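Side-chain contacts in voltage-sensor containing phosphatase (Ciona intestinalis, PDB 3V0D), which probably dephosphorylates phosphoinositides through a PTEN-like phosphatase domain joined to a C2 domain, under the control of a membrane voltage sensor: residues A[66-71]-A[107-112]; A[122-127]-A[131-136]. The protein carries 1 engineered substitution. All blocks are in the same frame, centred on the assembly; numbering follows the deposited sequence. Where two conformers were deposited one is given.

Interaction 1: A[66-71]-A[107-112]; sequences KFRIYN and IDDAKV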
loop_
_atom_site.group_PDB
_atom_site.type_symbol
_atom_site.label_atom_id
_atom_site.label_comp_id
_atom_site.label_asym_id
_atom_site.label_seq_id
_atom_site.Cartn_x
_atom_site.Cartn_y
_atom_site.Cartn_z
ATOM N N LYS A 66 4.824 -25.807 -12.445
ATOM C CA LYS A 66 4.287 -24.688 -13.214
ATOM C C LYS A 66 3.742 -23.591 -12.310
ATOM O O LYS A 66 2.837 -22.840 -12.717
ATOM C CB LYS A 66 3.216 -25.176 -14.191
ATOM C CG LYS A 66 3.801 -25.996 -15.345
ATOM C CD LYS A 66 2.831 -26.089 -16.525
ATOM C CE LYS A 66 3.190 -27.219 -17.454
ATOM N NZ LYS A 66 4.531 -27.050 -18.055
ATOM N N PHE A 67 4.301 -23.459 -11.110
ATOM C CA PHE A 67 3.887 -22.377 -10.217
ATOM C C PHE A 67 5.054 -21.537 -9.711
ATOM O O PHE A 67 6.203 -22.000 -9.614
ATOM C CB PHE A 67 3.078 -22.932 -9.029
ATOM C CG PHE A 67 3.882 -23.803 -8.098
ATOM C CD1 PHE A 67 4.607 -23.236 -7.060
ATOM C CD2 PHE A 67 3.942 -25.188 -8.275
ATOM C CE1 PHE A 67 5.372 -24.025 -6.205
ATOM C CE2 PHE A 67 4.706 -25.981 -7.409
ATOM C CZ PHE A 67 5.421 -25.389 -6.391
ATOM N N ARG A 68 4.729 -20.302 -9.333
ATOM C CA ARG A 68 5.660 -19.414 -8.647
ATOM C C ARG A 68 4.870 -18.752 -7.530
ATOM O O ARG A 68 3.752 -18.268 -7.764
ATOM C CB ARG A 68 6.260 -18.398 -9.600
ATOM C CG ARG A 68 7.416 -17.587 -9.072
ATOM C CD ARG A 68 8.232 -17.087 -10.241
ATOM N NE ARG A 68 9.413 -16.324 -9.864
ATOM C CZ ARG A 68 10.506 -16.870 -9.345
ATOM N NH1 ARG A 68 10.543 -18.177 -9.112
ATOM N NH2 ARG A 68 11.552 -16.093 -9.062
ATOM N N ILE A 69 5.454 -18.718 -6.335
ATOM C CA ILE A 69 4.816 -18.141 -5.141
ATOM C C ILE A 69 5.476 -16.817 -4.815
ATOM O O ILE A 69 6.706 -16.730 -4.800
ATOM C CB ILE A 69 4.995 -19.090 -3.928
ATOM C CG1 ILE A 69 4.623 -20.551 -4.263
ATOM C CG2 ILE A 69 4.230 -18.548 -2.705
ATOM C CD1 ILE A 69 3.189 -20.753 -4.694
ATOM N N TYR A 70 4.655 -15.808 -4.510
ATOM C CA TYR A 70 5.153 -14.505 -4.078
ATOM C C TYR A 70 4.701 -14.245 -2.654
ATOM O O TYR A 70 3.489 -14.180 -2.383
ATOM C CB TYR A 70 4.632 -13.406 -5.023
ATOM C CG TYR A 70 5.163 -13.550 -6.424
ATOM C CD1 TYR A 70 4.522 -14.334 -7.360
ATOM C CD2 TYR A 70 6.369 -12.942 -6.790
ATOM C CE1 TYR A 70 5.024 -14.492 -8.653
ATOM C CE2 TYR A 70 6.900 -13.101 -8.079
ATOM C CZ TYR A 70 6.215 -13.887 -8.989
ATOM O OH TYR A 70 6.685 -14.048 -10.270
ATOM N N ASN A 71 5.678 -14.112 -1.758
ATOM C CA ASN A 71 5.425 -13.778 -0.358
ATOM C C ASN A 71 5.659 -12.288 -0.192
ATOM O O ASN A 71 6.802 -11.829 -0.302
ATOM C CB ASN A 71 6.363 -14.580 0.550
ATOM C CG ASN A 71 6.262 -14.154 1.992
ATOM O OD1 ASN A 71 5.397 -13.371 2.370
ATOM N ND2 ASN A 71 7.153 -14.656 2.820
ATOM N N ILE A 107 7.118 -7.128 -11.223
ATOM C CA ILE A 107 6.413 -7.232 -12.503
ATOM C C ILE A 107 7.320 -7.927 -13.520
ATOM O O ILE A 107 6.866 -8.792 -14.257
ATOM C CB ILE A 107 5.938 -5.845 -12.986
ATOM C CG1 ILE A 107 4.778 -5.339 -12.103
ATOM C CG2 ILE A 107 5.552 -5.879 -14.469
ATOM C CD1 ILE A 107 3.442 -6.127 -12.245
ATOM N N ASP A 108 8.599 -7.570 -13.570
ATOM C CA ASP A 108 9.473 -8.217 -14.531
ATOM C C ASP A 108 9.688 -9.689 -14.220
ATOM O O ASP A 108 9.740 -10.524 -15.134
ATOM C CB ASP A 108 10.800 -7.515 -14.673
ATOM C CG ASP A 108 11.451 -7.868 -16.030
ATOM O OD1 ASP A 108 12.465 -8.556 -16.054
ATOM O OD2 ASP A 108 10.895 -7.522 -17.098
ATOM N N ASP A 109 9.835 -10.029 -12.940
ATOM C CA ASP A 109 9.972 -11.426 -12.567
ATOM C C ASP A 109 8.753 -12.249 -12.998
ATOM O O ASP A 109 8.879 -13.329 -13.597
ATOM C CB ASP A 109 10.236 -11.547 -11.069
ATOM C CG ASP A 109 10.347 -12.996 -10.614
ATOM O OD1 ASP A 109 9.317 -13.620 -10.328
ATOM O OD2 ASP A 109 11.484 -13.535 -10.620
ATOM N N ALA A 110 7.566 -11.707 -12.728
ATOM C CA ALA A 110 6.337 -12.375 -13.113
ATOM C C ALA A 110 6.216 -12.460 -14.644
ATOM O O ALA A 110 5.797 -13.493 -15.177
ATOM C CB ALA A 110 5.122 -11.678 -12.489
ATOM N N LYS A 111 6.580 -11.375 -15.345
ATOM C CA LYS A 111 6.507 -11.389 -16.810
ATOM C C LYS A 111 7.376 -12.498 -17.396
ATOM O O LYS A 111 6.918 -13.244 -18.281
ATOM C CB LYS A 111 6.838 -10.021 -17.411
ATOM C CG LYS A 111 6.150 -9.800 -18.758
ATOM C CD LYS A 111 6.184 -8.353 -19.253
ATOM C CE LYS A 111 5.228 -8.104 -20.481
ATOM N NZ LYS A 111 3.720 -8.339 -20.301
ATOM N N VAL A 112 8.620 -12.595 -16.936
ATOM C CA VAL A 112 9.562 -13.604 -17.444
ATOM C C VAL A 112 9.001 -15.005 -17.184
ATOM O O VAL A 112 9.015 -15.877 -18.050
ATOM C CB VAL A 112 10.964 -13.401 -16.840
ATOM C CG1 VAL A 112 11.893 -14.580 -17.132
ATOM C CG2 VAL A 112 11.599 -12.120 -17.384
#
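Arg68 and Tyr70, on the same face of strand 67-71, converge on the carboxylate of Asp109 in helix 107-112. The helix runs almost antiparallel to the strand, at 168°, and the two axes come no nearer than 10.7 Å, so long polar side chains bridge the gap. Arg68 leaves the strand with CG anti to its backbone N (chi1 -169°) and stays extended to NE, which brings the guanidinium side-on to the acid as Asp109 arrives from the opposite direction. The two flat groups are nearly coplanar and form a two-pronged salt bridge. Arg68 NE reaches OD1 of Asp109 at 2.7 Å, in the guanidinium plane, on the syn lone pair and almost perfectly straight. The second prong, from NH2 of Arg68 to OD2 of Asp109, is longer at 3.0 Å and more bent, at 149°.

The Tyr70 ring stands nearly perpendicular to the carboxylate, and its OH donates to OD1 of Asp109 at 2.7 Å, close to the line of the C-O bond. OD1 therefore takes two short bonds, which should fix the rotation of the carboxylate and probably stabilise its negative charge. Beside this junction the Tyr70 OH lies 3.3 Å from CA of Ala110, and CB of that alanine sits obliquely to the ring.

Phe106 meets the Tyr70 ring edge-to-face, while Tyr88 of the adjacent strand touches both Arg68 and Asp109. Helix 100-115 is the connection of a beta-alpha-beta crossover from strand 87-92 to the parallel strand 121-125, and Arg68 and Tyr70 tie it to the intervening strand 67-73 in the alpha/beta core of the protein tyrosine phosphatase fold.

Interaction 2: A[122-127]-A[131-136]; sequences IAIHSK and GRTGTL. Engineered in segment 122-127: Ser126 (natural residue Cys). With PO4 (phosphate ion), chain C.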
loop_
_atom_site.group_PDB
_atom_site.type_symbol
_atom_site.label_atom_id
_atom_site.label_comp_id
_atom_site.label_asym_id
_atom_site.label_seq_id
_atom_site.Cartn_x
_atom_site.Cartn_y
_atom_site.Cartn_z
ATOM N N ILE A 122 0.915 -17.858 -11.149
ATOM C CA ILE A 122 1.495 -17.129 -10.037
ATOM C C ILE A 122 0.502 -17.138 -8.904
ATOM O O ILE A 122 -0.704 -16.972 -9.104
ATOM C CB ILE A 122 1.924 -15.689 -10.422
ATOM C CG1 ILE A 122 0.766 -14.818 -10.918
ATOM C CG2 ILE A 122 3.063 -15.749 -11.440
ATOM C CD1 ILE A 122 1.195 -13.410 -11.363
ATOM N N ALA A 123 1.026 -17.312 -7.688
ATOM C CA ALA A 123 0.208 -17.274 -6.473
ATOM C C ALA A 123 0.801 -16.231 -5.558
ATOM O O ALA A 123 1.936 -16.389 -5.080
ATOM C CB ALA A 123 0.141 -18.643 -5.801
ATOM N N ILE A 124 0.038 -15.173 -5.342
ATOM C CA ILE A 124 0.474 -14.020 -4.565
ATOM C C ILE A 124 -0.192 -14.085 -3.208
ATOM O O ILE A 124 -1.405 -14.270 -3.118
ATOM C CB ILE A 124 0.149 -12.728 -5.321
ATOM C CG1 ILE A 124 0.859 -12.737 -6.696
ATOM C CG2 ILE A 124 0.542 -11.509 -4.509
ATOM C CD1 ILE A 124 0.412 -11.683 -7.672
ATOM N N HIS A 125 0.606 -13.961 -2.157
ATOM C CA HIS A 125 0.057 -13.956 -0.811
ATOM C C HIS A 125 0.670 -12.899 0.036
ATOM O O HIS A 125 1.805 -12.443 -0.182
ATOM C CB HIS A 125 0.147 -15.333 -0.114
ATOM C CG HIS A 125 1.490 -15.658 0.462
ATOM N ND1 HIS A 125 1.918 -15.176 1.683
ATOM C CD2 HIS A 125 2.504 -16.431 -0.012
ATOM C CE1 HIS A 125 3.143 -15.630 1.924
ATOM N NE2 HIS A 125 3.515 -16.408 0.923
ATOM N N SER A 126 -0.075 -12.537 1.077
ATOM C CA SER A 126 0.413 -11.667 2.113
ATOM C C SER A 126 0.035 -12.311 3.452
ATOM O O SER A 126 0.260 -13.518 3.601
ATOM C CB SER A 126 -0.016 -10.225 1.879
ATOM O OG SER A 126 -1.377 -10.141 1.517
ATOM N N LYS A 127 -0.513 -11.568 4.417
ATOM C CA LYS A 127 -0.993 -12.205 5.653
ATOM C C LYS A 127 -2.399 -12.722 5.395
ATOM O O LYS A 127 -2.648 -13.929 5.437
ATOM C CB LYS A 127 -0.945 -11.222 6.828
ATOM C CG LYS A 127 -1.399 -11.834 8.122
ATOM C CD LYS A 127 -1.291 -10.878 9.318
ATOM C CE LYS A 127 -1.756 -11.591 10.581
ATOM N NZ LYS A 127 -1.612 -10.771 11.820
ATOM N N GLY A 131 -4.895 -6.522 1.219
ATOM C CA GLY A 131 -4.372 -5.256 0.743
ATOM C C GLY A 131 -3.071 -5.342 -0.032
ATOM O O GLY A 131 -2.961 -4.809 -1.149
ATOM N N ARG A 132 -2.045 -5.964 0.543
ATOM C CA ARG A 132 -0.770 -6.037 -0.178
ATOM C C ARG A 132 -0.908 -6.907 -1.419
ATOM O O ARG A 132 -0.436 -6.561 -2.507
ATOM C CB ARG A 132 0.324 -6.595 0.747
ATOM C CG ARG A 132 0.737 -5.589 1.828
ATOM C CD ARG A 132 1.680 -6.236 2.821
ATOM N NE ARG A 132 0.982 -7.144 3.718
ATOM C CZ ARG A 132 1.555 -7.733 4.757
ATOM N NH1 ARG A 132 2.866 -7.568 4.969
ATOM N NH2 ARG A 132 0.837 -8.497 5.577
ATOM N N THR A 133 -1.566 -8.051 -1.251
ATOM C CA THR A 133 -1.843 -8.949 -2.368
ATOM C C THR A 133 -2.573 -8.210 -3.493
ATOM O O THR A 133 -2.214 -8.339 -4.679
ATOM C CB THR A 133 -2.595 -10.181 -1.863
ATOM O OG1 THR A 133 -1.698 -10.972 -1.097
ATOM C CG2 THR A 133 -3.094 -11.045 -3.000
ATOM N N GLY A 134 -3.601 -7.441 -3.145
ATOM C CA GLY A 134 -4.358 -6.736 -4.164
ATOM C C GLY A 134 -3.528 -5.705 -4.907
ATOM O O GLY A 134 -3.762 -5.449 -6.085
ATOM N N THR A 135 -2.559 -5.084 -4.236
ATOM C CA THR A 135 -1.715 -4.089 -4.884
ATOM C C THR A 135 -0.950 -4.764 -6.032
ATOM O O THR A 135 -0.871 -4.227 -7.152
ATOM C CB THR A 135 -0.704 -3.487 -3.878
ATOM O OG1 THR A 135 -1.386 -2.976 -2.730
ATOM C CG2 THR A 135 0.100 -2.379 -4.481
ATOM N N LEU A 136 -0.342 -5.921 -5.755
ATOM C CA LEU A 136 0.453 -6.594 -6.778
ATOM C C LEU A 136 -0.403 -7.341 -7.797
ATOM O O LEU A 136 -0.052 -7.351 -8.975
ATOM C CB LEU A 136 1.535 -7.484 -6.156
ATOM C CG LEU A 136 2.848 -6.744 -5.824
ATOM C CD1 LEU A 136 2.637 -5.640 -4.778
ATOM C CD2 LEU A 136 3.924 -7.707 -5.406
HETATM P P PO4 C . -2.707 -8.303 3.873
HETATM O O1 PO4 C . -3.050 -7.065 4.719
HETATM O O2 PO4 C . -1.638 -9.081 4.604
HETATM O O3 PO4 C . -3.964 -9.118 3.745
HETATM O O4 PO4 C . -2.222 -7.867 2.558
#
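The phosphate-binding loop of the protein tyrosine phosphatase signature, in which a cysteine and an arginine are separated by five residues, joins strand 122-125 to helix 131-136, and here it cradles a phosphate ion, probably from the crystallisation liquor. Ser126 is an engineered residue at the position of the signature cysteine. Ser126 OG lies 2.6 Å from O4 of the phosphate, to which it donates, and accepts from OG1 of Thr133 at 2.8 Å. With chi1 at 45°, Ser126 OG sits between its own backbone N and carbonyl carbon, directed at the start of the helix. Thr133 OG1, in the second shell, is placed to steady it.

Arg132 also grips the anion. Its chain bends at chi3 (-74°), turning the guanidinium so that the phosphorus lies in its plane, at the edge. NH2 of Arg132 makes the strong bond, 2.7 Å to phosphate O2, whereas NE contributes only weak ones. The backbone N of Lys127 donates to that same oxygen at 2.7 Å, and N of Arg132 to O4 at 2.8 Å; the backbone N atoms of Gly128 and Lys130 also donate to the phosphate. With the helix N terminus aimed at it, the anion is probably stabilised electrostatically as well. NH1 of Arg132 is held by a salt bridge to Glu75 and a bond to the Ile92 carbonyl, which probably position the guanidinium.

Deeper in the core, the Ile124 and Thr133 side chains run alongside each other in opposing senses, their CG2 methyls 4.0 Å apart, and Leu136 packs next to Ile124. On the far side of the strand, His125 ND1 donates almost straight to the Ser126 carbonyl, while its NE2 bonds to Tyr78 OH. Strand, anion-binding loop and helix N terminus together form the P-loop active site of cysteine-dependent phosphatases.

Overall arrangement
After the N-terminal strands and helix 52-62, the chain lays down strand 67-73, passes through strand 87-92 and returns along helix 100-115, where interaction 1 closes a loop of 35 intervening residues. The chain then enters strand 121-125 and, after a five-residue loop (126-130), helix 131-143, the short connection closed by interaction 2. The two contacts are thus in series, neither nested nor crossed, with centres about 12 Å apart. They meet in the sheet: strands 67-73 and 121-125 are parallel neighbours, joined by probable backbone hydrogen bonds between Arg68 or Tyr70 and Ala123. Interaction 1 fastens helix 100-115 to this sheet, and interaction 2 ties the end of strand 121-125 to the start of helix 131-143 around the phosphate site.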